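Local coordinates for protein nitroreductase (Desulfitobacterium hafniense, PDB 3PXV) that binds the flavin cofactor FMN and probably acts as an oxidoreductase of the nitroreductase family, at residues Ala39-Asn44 with Leu110-Ile115; Arg88-Ala93 with Ile132-Thr137; Met96-Ile101 with Lys152-Pro157. All blocks are in the same frame, centred on the assembly; numbering follows the deposited sequence.

How the contacts relate
Contacts 1 and 2 each line an FMN site, but not the same one. Contact 1 reaches the flavin gripped largely by polar groups of the second subunit, whereas contact 2 holds the flavin bound mainly by its own chain; their centres lie about 22 Å apart. Contact 3 is the structural neighbour of both, with its centre about 17 Å from that of contact 1 and about 15 Å from that of contact 2. It meets contact 1 where L110 CD2 packs on I101 CD1 at 3.6 Å, and contact 2 where T137 CG2 packs on M96 CE at 3.7 Å. Strand 95-101 thus touches both, although the V98 side chain remains about 12 Å from an FMN.

Contact 1 of 3, residues Ala39-Asn44 with Leu110-Ile115; sequences APSGMN and LVDCGI. With FMN (flavin mononucleotide), chain E.
With chi1 at -67°, D112 holds its carboxylate anti to its own carbonyl carbon and turned to the 41-42 backbone, while I115, with CG2 anti to the backbone N, sets that methyl against P40. The loop carrying 39-44 and helix 106-126 form one wall of the dimer-interface FMN site of the nitroreductase fold; the flavin is also bonded by Y91, S15 and R17 of the second subunit. D112 OD1 accepts the G42 N-H in a nearly straight bond of 2.9 Å, met on the syn side but 31° out of the carboxylate plane. OD2 forms a salt bridge with R45, which probably favours the charged form and, with the G42 bond, restrains the carboxylate's rotation. Next to this polar pair, I115 CG2 lies 3.6 Å from P40 CD and 4.0 Å from A39 CB, the P40 and I115 side chains crossing at about a right angle. A water also joins the backbones, donating to P40 O and to D112 O. The helix contributes two methyl contacts to the dimethylbenzene end of the flavin: V111 CG1 approaches C7M at 3.5 Å, and the extended arm of I115 (chi2 180°) carries CD1 to 3.3 Å from C8M.

Contact 2 of 3, residues Arg88-Ala93 with Ile132-Thr137; sequences RLFYGA and IMCGYT. With FMN (flavin mononucleotide), chain F.
L89, F90 and Y136 bury the most surface here, joining the loop after helix 77-84 to the chain that follows strand 130-133. L89 lies across Y136 at about a right angle: its CD1 touches the ring at CD2, 3.7 Å away, and its CG rests on Y136 CB. F90 packs on C134 and T137. Its chi1 of -56° sends the ring past C134, whose SG sits at the ring edge, 5.2 Å from the centroid and 83° off the normal, a sulfur-aromatic contact. F90 CE1 comes within 3.2 Å of T137 OG1, a hydroxyl that finds its polar partner in S165. E63 OE2 takes the N-H groups of both L89 and F90, and a type I' turn from F90 to A93 closes with A93 N bonded to F90 O. That turn presents Y91, whose OH donates to FMN O2 at 2.5 Å, while CE2 of the same ring touches I132 CD1. At the other pyrimidine carbonyl, beyond N3, FMN O4 receives weak bonds from G135 N (3.2 Å) and Y136 N (3.3 Å). Bonded firmly at O2 and only weakly at O4, the pyrimidine end sits in the FMN pocket of the nitroreductase family.

Contact 3 of 3, residues Met96-Ile101 with Lys152-Pro157; sequences MIVVPI and KRLGFP
F156 crosses from the end of helix 147-154 to strand 95-101 and meets V98 and P100. With chi1 at -84°, CG stands beside the backbone N, and the side chain carries its ring from CB over the proline. CG already lies 3.9 Å from P100 CB, and CD1 is equally near to P100 CB and CG. On the other side of the ring, CD2 and CE2 are in touch with the same P100 CB. Farther out, CE1 comes to 3.7 Å from P100 CB and also meets V98 CG1 at 3.8 Å. At the tip, CZ touches both residues again, 3.7 Å from P100 CB. All six ring carbons thus lie close to P100 CB, which stands over the ring centre, only 5° off the normal, a CH-pi contact over the face. V98 takes the edge instead, with CG1 near the ring plane. F141 meets the same ring with its plane inclined by about 15°.

Two weaker touches extend the patch: V98 CG2 lies 4.4 Å from L154 CD2, and P157 CD approaches P100 CG. The chain can turn back toward the sheet because G155, at positive phi, is the C' residue of a Schellman motif that ends the helix. V98 and P100 occupy one face of the strand, while I97 and V99 on the other pack against helix 106-126. The side-chain contact is carbon against carbon throughout, so across these two segments the helix end meets the strand through apolar packing and one CH-pi contact, without polar pairing.

Contact 1 of 3, residues Ala39-Asn44 with Leu110-Ile115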
loop_
_atom_site.group_PDB
_atom_site.type_symbol
_atom_site.label_atom_id
_atom_site.label_comp_id
_atom_site.label_asym_id
_atom_site.label_seq_id
_atom_site.Cartn_x
_atom_site.Cartn_y
_atom_site.Cartn_z
ATOM N N ALA B 39 2.243 0.103 -9.880
ATOM C CA ALA B 39 1.979 0.750 -8.604
ATOM C C ALA B 39 2.616 2.141 -8.572
ATOM O O ALA B 39 3.715 2.337 -9.075
ATOM C CB ALA B 39 2.534 -0.109 -7.443
ATOM N N PRO B 40 1.920 3.117 -7.995
ATOM C CA PRO B 40 2.560 4.409 -7.866
ATOM C C PRO B 40 3.532 4.413 -6.688
ATOM O O PRO B 40 3.398 3.612 -5.766
ATOM C CB PRO B 40 1.395 5.359 -7.583
ATOM C CG PRO B 40 0.357 4.506 -6.951
ATOM C CD PRO B 40 0.510 3.140 -7.558
ATOM N N SER B 41 4.493 5.320 -6.742
ATOM C CA SER B 41 5.458 5.468 -5.682
ATOM C C SER B 41 5.839 6.938 -5.530
ATOM O O SER B 41 5.920 7.668 -6.538
ATOM C CB SER B 41 6.692 4.627 -6.009
ATOM O OG SER B 41 7.381 5.162 -7.115
ATOM N N GLY B 42 6.044 7.382 -4.290
ATOM C CA GLY B 42 6.458 8.780 -4.009
ATOM C C GLY B 42 7.646 9.210 -4.861
ATOM O O GLY B 42 8.628 8.493 -4.918
HETATM N N MSE B 43 7.550 10.369 -5.524
HETATM C CA MSE B 43 8.575 10.874 -6.478
HETATM C C MSE B 43 8.845 9.876 -7.636
HETATM O O MSE B 43 9.847 10.004 -8.306
HETATM C CB MSE B 43 9.924 11.131 -5.804
HETATM C CG MSE B 43 9.927 11.944 -4.509
HETATM SE SE MSE B 43 9.857 13.864 -4.714
HETATM C CE MSE B 43 8.071 14.080 -5.483
ATOM N N ASN B 44 7.958 8.911 -7.865
ATOM C CA ASN B 44 8.185 7.831 -8.851
ATOM C C ASN B 44 9.551 7.131 -8.656
ATOM O O ASN B 44 10.138 6.614 -9.614
ATOM C CB ASN B 44 8.065 8.312 -10.311
ATOM C CG ASN B 44 7.980 7.144 -11.292
ATOM O OD1 ASN B 44 7.361 6.109 -10.990
ATOM N ND2 ASN B 44 8.601 7.284 -12.446
ATOM N N LEU B 110 8.556 2.295 2.667
ATOM C CA LEU B 110 7.608 1.365 3.241
ATOM C C LEU B 110 6.201 1.644 2.725
ATOM O O LEU B 110 5.525 0.719 2.361
ATOM C CB LEU B 110 7.671 1.382 4.769
ATOM C CG LEU B 110 8.926 0.674 5.320
ATOM C CD1 LEU B 110 9.107 1.021 6.777
ATOM C CD2 LEU B 110 8.850 -0.821 5.154
ATOM N N VAL B 111 5.756 2.896 2.703
ATOM C CA VAL B 111 4.443 3.250 2.141
ATOM C C VAL B 111 4.364 2.673 0.693
ATOM O O VAL B 111 3.489 1.837 0.373
ATOM C CB VAL B 111 4.235 4.789 2.172
ATOM C CG1 VAL B 111 3.030 5.208 1.330
ATOM C CG2 VAL B 111 4.149 5.333 3.660
ATOM N N ASP B 112 5.340 3.034 -0.140
ATOM C CA ASP B 112 5.425 2.534 -1.500
ATOM C C ASP B 112 5.364 1.019 -1.528
ATOM O O ASP B 112 4.718 0.427 -2.411
ATOM C CB ASP B 112 6.725 2.983 -2.190
ATOM C CG ASP B 112 6.792 4.492 -2.421
ATOM O OD1 ASP B 112 5.751 5.176 -2.384
ATOM O OD2 ASP B 112 7.891 5.011 -2.653
ATOM N N CYS B 113 6.037 0.387 -0.565
ATOM C CA CYS B 113 6.061 -1.055 -0.488
ATOM C C CYS B 113 4.664 -1.618 -0.318
ATOM O O CYS B 113 4.301 -2.590 -1.005
ATOM C CB CYS B 113 6.984 -1.557 0.636
ATOM S SG CYS B 113 7.013 -3.388 0.798
ATOM N N GLY B 114 3.886 -1.011 0.586
ATOM C CA GLY B 114 2.512 -1.439 0.855
ATOM C C GLY B 114 1.602 -1.189 -0.333
ATOM O O GLY B 114 0.710 -1.967 -0.614
ATOM N N ILE B 115 1.850 -0.081 -1.033
ATOM C CA ILE B 115 1.096 0.245 -2.230
ATOM C C ILE B 115 1.274 -0.843 -3.256
ATOM O O ILE B 115 0.321 -1.250 -3.899
ATOM C CB ILE B 115 1.555 1.561 -2.818
ATOM C CG1 ILE B 115 1.081 2.697 -1.903
ATOM C CG2 ILE B 115 1.027 1.718 -4.254
ATOM C CD1 ILE B 115 1.456 4.106 -2.344
HETATM N N1 FMN E . 2.421 13.770 -6.007
HETATM C C2 FMN E . 2.215 15.113 -5.709
HETATM O O2 FMN E . 2.004 15.925 -6.627
HETATM N N3 FMN E . 2.244 15.529 -4.384
HETATM C C4 FMN E . 2.491 14.594 -3.378
HETATM O O4 FMN E . 2.510 15.000 -2.206
HETATM C C4A FMN E . 2.704 13.222 -3.697
HETATM N N5 FMN E . 2.943 12.259 -2.729
HETATM C C5A FMN E . 2.884 10.901 -3.048
HETATM C C6 FMN E . 2.875 9.943 -2.028
HETATM C C7 FMN E . 2.810 8.573 -2.302
HETATM C C7M FMN E . 2.795 7.560 -1.196
HETATM C C8 FMN E . 2.761 8.177 -3.618
HETATM C C8M FMN E . 2.687 6.735 -3.960
HETATM C C9 FMN E . 2.771 9.129 -4.650
HETATM C C9A FMN E . 2.829 10.497 -4.388
HETATM N N10 FMN E . 2.856 11.487 -5.404
HETATM C C10 FMN E . 2.664 12.826 -5.041
HETATM C "C1'" FMN E . 2.650 11.145 -6.843
HETATM C "C2'" FMN E . 3.836 10.457 -7.504
HETATM O "O2'" FMN E . 4.658 11.435 -8.098
HETATM C "C3'" FMN E . 3.344 9.487 -8.602
HETATM O "O3'" FMN E . 2.721 8.329 -8.051
HETATM C "C4'" FMN E . 4.492 9.048 -9.500
HETATM O "O4'" FMN E . 5.015 10.181 -10.170
HETATM C "C5'" FMN E . 4.061 7.954 -10.487
HETATM O "O5'" FMN E . 3.179 8.516 -11.423
HETATM P P FMN E . 1.734 7.950 -11.619
HETATM O O1P FMN E . 1.058 9.015 -12.454
HETATM O O2P FMN E . 0.976 7.898 -10.318
HETATM O O3P FMN E . 1.839 6.614 -12.332
HETATM O O HOH W 1 5.078 1.718 -4.900
#

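Contact 2 of 3, residues Arg88-Ala93 with Ile132-Thr137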
loop_
_atom_site.group_PDB
_atom_site.type_symbol
_atom_site.label_atom_id
_atom_site.label_comp_id
_atom_site.label_asym_id
_atom_site.label_seq_id
_atom_site.Cartn_x
_atom_site.Cartn_y
_atom_site.Cartn_z
ATOM N N ARG B 88 3.452 -23.861 9.675
ATOM C CA ARG B 88 3.903 -23.385 8.396
ATOM C C ARG B 88 3.855 -21.892 8.435
ATOM O O ARG B 88 2.977 -21.290 9.064
ATOM C CB ARG B 88 3.046 -23.924 7.252
ATOM C CG ARG B 88 3.227 -25.460 6.964
ATOM C CD ARG B 88 2.196 -25.962 5.926
ATOM N NE ARG B 88 0.817 -25.614 6.320
ATOM C CZ ARG B 88 -0.268 -25.733 5.543
ATOM N NH1 ARG B 88 -0.176 -26.199 4.295
ATOM N NH2 ARG B 88 -1.462 -25.372 6.022
ATOM N N LEU B 89 4.838 -21.305 7.772
ATOM C CA LEU B 89 4.987 -19.876 7.698
ATOM C C LEU B 89 4.420 -19.472 6.311
ATOM O O LEU B 89 3.750 -18.460 6.190
ATOM C CB LEU B 89 6.475 -19.575 7.880
ATOM C CG LEU B 89 7.030 -18.431 8.714
ATOM C CD1 LEU B 89 6.380 -18.317 10.077
ATOM C CD2 LEU B 89 8.555 -18.613 8.843
ATOM N N PHE B 90 4.624 -20.317 5.292
ATOM C CA PHE B 90 4.114 -20.050 3.960
ATOM C C PHE B 90 2.863 -20.831 3.569
ATOM O O PHE B 90 2.430 -20.774 2.420
ATOM C CB PHE B 90 5.211 -20.224 2.914
ATOM C CG PHE B 90 6.428 -19.375 3.163
ATOM C CD1 PHE B 90 6.329 -18.130 3.792
ATOM C CD2 PHE B 90 7.663 -19.782 2.699
ATOM C CE1 PHE B 90 7.463 -17.344 4.007
ATOM C CE2 PHE B 90 8.792 -19.007 2.891
ATOM C CZ PHE B 90 8.700 -17.790 3.548
ATOM N N TYR B 91 2.270 -21.521 4.534
ATOM C CA TYR B 91 1.034 -22.271 4.361
ATOM C C TYR B 91 0.972 -23.170 3.111
ATOM O O TYR B 91 -0.086 -23.366 2.510
ATOM C CB TYR B 91 -0.142 -21.294 4.395
ATOM C CG TYR B 91 -0.104 -20.347 5.589
ATOM C CD1 TYR B 91 -0.410 -20.792 6.884
ATOM C CD2 TYR B 91 0.227 -19.001 5.419
ATOM C CE1 TYR B 91 -0.377 -19.911 7.967
ATOM C CE2 TYR B 91 0.279 -18.122 6.508
ATOM C CZ TYR B 91 -0.027 -18.581 7.771
ATOM O OH TYR B 91 0.022 -17.697 8.821
ATOM N N GLY B 92 2.108 -23.745 2.750
ATOM C CA GLY B 92 2.194 -24.654 1.596
ATOM C C GLY B 92 2.134 -23.973 0.239
ATOM O O GLY B 92 1.883 -24.637 -0.768
ATOM N N ALA B 93 2.330 -22.650 0.214
ATOM C CA ALA B 93 2.280 -21.880 -1.026
ATOM C C ALA B 93 3.428 -22.308 -1.894
ATOM O O ALA B 93 4.545 -22.430 -1.401
ATOM C CB ALA B 93 2.368 -20.384 -0.760
ATOM N N ILE B 132 -1.740 -13.984 0.173
ATOM C CA ILE B 132 -1.626 -13.448 1.507
ATOM C C ILE B 132 -0.321 -12.655 1.625
ATOM O O ILE B 132 0.723 -13.124 1.145
ATOM C CB ILE B 132 -1.638 -14.548 2.600
ATOM C CG1 ILE B 132 -1.737 -13.902 3.976
ATOM C CG2 ILE B 132 -0.349 -15.436 2.556
ATOM C CD1 ILE B 132 -1.794 -14.900 5.133
HETATM N N MSE B 133 -0.392 -11.467 2.254
HETATM C CA MSE B 133 0.798 -10.669 2.579
HETATM C C MSE B 133 1.531 -11.408 3.699
HETATM O O MSE B 133 0.926 -11.850 4.678
HETATM C CB MSE B 133 0.436 -9.252 3.049
HETATM C CG MSE B 133 0.676 -8.121 2.025
HETATM SE SE MSE B 133 -0.537 -8.111 0.579
HETATM C CE MSE B 133 -1.670 -6.730 1.195
ATOM N N CYS B 134 2.835 -11.568 3.575
ATOM C CA CYS B 134 3.530 -12.318 4.584
ATOM C C CYS B 134 4.779 -11.598 4.950
ATOM O O CYS B 134 5.729 -11.593 4.207
ATOM C CB CYS B 134 3.824 -13.706 4.071
ATOM S SG CYS B 134 4.677 -14.724 5.199
ATOM N N GLY B 135 4.762 -10.974 6.113
ATOM C CA GLY B 135 5.923 -10.266 6.624
ATOM C C GLY B 135 6.917 -11.237 7.227
ATOM O O GLY B 135 8.090 -10.872 7.441
ATOM N N TYR B 136 6.444 -12.463 7.500
ATOM C CA TYR B 136 7.275 -13.495 8.118
ATOM C C TYR B 136 8.388 -14.012 7.208
ATOM O O TYR B 136 9.390 -14.524 7.699
ATOM C CB TYR B 136 6.448 -14.656 8.716
ATOM C CG TYR B 136 5.875 -14.417 10.108
ATOM C CD1 TYR B 136 6.561 -13.684 11.076
ATOM C CD2 TYR B 136 4.689 -15.027 10.493
ATOM C CE1 TYR B 136 6.041 -13.510 12.349
ATOM C CE2 TYR B 136 4.172 -14.874 11.761
ATOM C CZ TYR B 136 4.849 -14.126 12.692
ATOM O OH TYR B 136 4.304 -13.989 13.948
ATOM N N THR B 137 8.239 -13.858 5.896
ATOM C CA THR B 137 9.327 -14.222 4.984
ATOM C C THR B 137 10.574 -13.469 5.445
ATOM O O THR B 137 11.691 -13.944 5.254
ATOM C CB THR B 137 9.048 -13.786 3.523
ATOM O OG1 THR B 137 7.753 -14.229 3.127
ATOM C CG2 THR B 137 10.117 -14.328 2.570
HETATM N N1 FMN F . -0.770 -13.069 7.923
HETATM C C2 FMN F . -0.021 -14.188 8.233
HETATM O O2 FMN F . -0.539 -15.280 8.454
HETATM N N3 FMN F . 1.341 -14.085 8.299
HETATM C C4 FMN F . 1.985 -12.893 8.072
HETATM O O4 FMN F . 3.204 -12.875 8.156
HETATM C C4A FMN F . 1.228 -11.764 7.757
HETATM N N5 FMN F . 1.819 -10.556 7.514
HETATM C C5A FMN F . 1.095 -9.532 6.956
HETATM C C6 FMN F . 1.766 -8.404 6.474
HETATM C C7 FMN F . 1.066 -7.352 5.898
HETATM C C7M FMN F . 1.821 -6.181 5.397
HETATM C C8 FMN F . -0.316 -7.425 5.814
HETATM C C8M FMN F . -1.121 -6.332 5.211
HETATM C C9 FMN F . -0.993 -8.552 6.291
HETATM C C9A FMN F . -0.284 -9.622 6.871
HETATM N N10 FMN F . -0.917 -10.751 7.364
HETATM C C10 FMN F . -0.161 -11.861 7.682
HETATM C "C1'" FMN F . -2.350 -10.981 6.984
HETATM C "C2'" FMN F . -3.260 -10.269 7.970
HETATM O "O2'" FMN F . -3.337 -11.053 9.145
HETATM C "C3'" FMN F . -4.628 -10.054 7.330
HETATM O "O3'" FMN F . -4.528 -9.225 6.191
HETATM C "C4'" FMN F . -5.573 -9.396 8.321
HETATM O "O4'" FMN F . -5.736 -10.298 9.372
HETATM C "C5'" FMN F . -6.929 -9.055 7.705
HETATM O "O5'" FMN F . -7.530 -10.223 7.179
HETATM P P FMN F . -7.834 -10.364 5.609
HETATM O O1P FMN F . -8.290 -11.769 5.380
HETATM O O2P FMN F . -6.589 -10.102 4.740
HETATM O O3P FMN F . -8.932 -9.388 5.348
#

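Contact 3 of 3, residues Met96-Ile101 with Lys152-Pro157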
loop_
_atom_site.group_PDB
_atom_site.type_symbol
_atom_site.label_atom_id
_atom_site.label_comp_id
_atom_site.label_asym_id
_atom_site.label_seq_id
_atom_site.Cartn_x
_atom_site.Cartn_y
_atom_site.Cartn_z
HETATM N N MSE B 96 5.834 -17.145 -4.426
HETATM C CA MSE B 96 5.597 -15.878 -3.761
HETATM C C MSE B 96 6.332 -14.783 -4.487
HETATM O O MSE B 96 7.265 -15.026 -5.228
HETATM C CB MSE B 96 6.083 -15.916 -2.287
HETATM C CG MSE B 96 7.592 -16.084 -2.096
HETATM SE SE MSE B 96 8.083 -16.069 -0.240
HETATM C CE MSE B 96 9.971 -16.489 -0.440
ATOM N N ILE B 97 5.878 -13.567 -4.273
ATOM C CA ILE B 97 6.564 -12.423 -4.803
ATOM C C ILE B 97 7.184 -11.752 -3.610
ATOM O O ILE B 97 6.481 -11.429 -2.645
ATOM C CB ILE B 97 5.630 -11.487 -5.518
ATOM C CG1 ILE B 97 5.201 -12.146 -6.834
ATOM C CG2 ILE B 97 6.327 -10.158 -5.747
ATOM C CD1 ILE B 97 4.193 -11.348 -7.647
ATOM N N VAL B 98 8.504 -11.607 -3.656
ATOM C CA VAL B 98 9.278 -10.934 -2.612
ATOM C C VAL B 98 9.556 -9.523 -3.079
ATOM O O VAL B 98 9.996 -9.341 -4.206
ATOM C CB VAL B 98 10.604 -11.681 -2.340
ATOM C CG1 VAL B 98 11.442 -10.944 -1.291
ATOM C CG2 VAL B 98 10.282 -13.145 -1.888
ATOM N N VAL B 99 9.272 -8.529 -2.226
ATOM C CA VAL B 99 9.477 -7.117 -2.544
ATOM C C VAL B 99 10.547 -6.506 -1.652
ATOM O O VAL B 99 10.280 -6.105 -0.527
ATOM C CB VAL B 99 8.187 -6.282 -2.437
ATOM C CG1 VAL B 99 8.448 -4.864 -2.936
ATOM C CG2 VAL B 99 7.102 -6.887 -3.251
ATOM N N PRO B 100 11.795 -6.501 -2.127
ATOM C CA PRO B 100 12.834 -5.862 -1.345
ATOM C C PRO B 100 12.759 -4.343 -1.520
ATOM O O PRO B 100 12.188 -3.852 -2.487
ATOM C CB PRO B 100 14.117 -6.411 -1.980
ATOM C CG PRO B 100 13.746 -6.592 -3.390
ATOM C CD PRO B 100 12.351 -7.151 -3.325
ATOM N N ILE B 101 13.344 -3.603 -0.601
ATOM C CA ILE B 101 13.254 -2.156 -0.671
ATOM C C ILE B 101 14.574 -1.505 -0.288
ATOM O O ILE B 101 15.425 -2.130 0.362
ATOM C CB ILE B 101 12.095 -1.595 0.226
ATOM C CG1 ILE B 101 12.304 -1.907 1.701
ATOM C CG2 ILE B 101 10.731 -2.127 -0.174
ATOM C CD1 ILE B 101 11.367 -1.070 2.578
ATOM N N LYS B 152 21.387 -12.841 -2.375
ATOM C CA LYS B 152 21.960 -13.166 -3.672
ATOM C C LYS B 152 21.130 -14.220 -4.378
ATOM O O LYS B 152 20.915 -14.152 -5.575
ATOM C CB LYS B 152 23.411 -13.638 -3.533
ATOM C CG LYS B 152 24.360 -12.547 -3.089
ATOM C CD LYS B 152 25.807 -13.050 -2.992
ATOM C CE LYS B 152 25.981 -14.100 -1.890
ATOM N NZ LYS B 152 27.426 -14.385 -1.605
ATOM N N ARG B 153 20.659 -15.209 -3.649
ATOM C CA ARG B 153 19.854 -16.244 -4.287
ATOM C C ARG B 153 18.561 -15.644 -4.847
ATOM O O ARG B 153 18.073 -16.079 -5.888
ATOM C CB ARG B 153 19.577 -17.388 -3.319
ATOM C CG ARG B 153 20.845 -18.109 -2.919
ATOM C CD ARG B 153 20.584 -19.131 -1.846
ATOM N NE ARG B 153 19.791 -20.252 -2.323
ATOM C CZ ARG B 153 19.452 -21.295 -1.570
ATOM N NH1 ARG B 153 19.816 -21.353 -0.285
ATOM N NH2 ARG B 153 18.743 -22.273 -2.098
ATOM N N LEU B 154 18.039 -14.624 -4.177
ATOM C CA LEU B 154 16.805 -13.960 -4.647
ATOM C C LEU B 154 17.105 -12.933 -5.717
ATOM O O LEU B 154 16.249 -12.615 -6.515
ATOM C CB LEU B 154 16.078 -13.298 -3.485
ATOM C CG LEU B 154 15.369 -14.290 -2.564
ATOM C CD1 LEU B 154 15.069 -13.681 -1.203
ATOM C CD2 LEU B 154 14.100 -14.810 -3.237
ATOM N N GLY B 155 18.337 -12.425 -5.720
ATOM C CA GLY B 155 18.770 -11.423 -6.664
ATOM C C GLY B 155 18.462 -10.002 -6.224
ATOM O O GLY B 155 18.274 -9.132 -7.053
ATOM N N PHE B 156 18.417 -9.758 -4.923
ATOM C CA PHE B 156 18.195 -8.415 -4.394
ATOM C C PHE B 156 19.262 -7.458 -4.919
ATOM O O PHE B 156 20.410 -7.857 -5.082
ATOM C CB PHE B 156 18.375 -8.429 -2.867
ATOM C CG PHE B 156 17.175 -8.847 -2.082
ATOM C CD1 PHE B 156 16.155 -9.620 -2.634
ATOM C CD2 PHE B 156 17.123 -8.548 -0.730
ATOM C CE1 PHE B 156 15.068 -10.012 -1.868
ATOM C CE2 PHE B 156 16.058 -8.951 0.048
ATOM C CZ PHE B 156 15.027 -9.691 -0.517
ATOM N N PRO B 157 18.903 -6.185 -5.159
ATOM C CA PRO B 157 19.972 -5.231 -5.474
ATOM C C PRO B 157 20.801 -4.970 -4.213
ATOM O O PRO B 157 20.269 -5.049 -3.090
ATOM C CB PRO B 157 19.219 -3.952 -5.877
ATOM C CG PRO B 157 17.796 -4.349 -6.090
ATOM C CD PRO B 157 17.554 -5.620 -5.351
#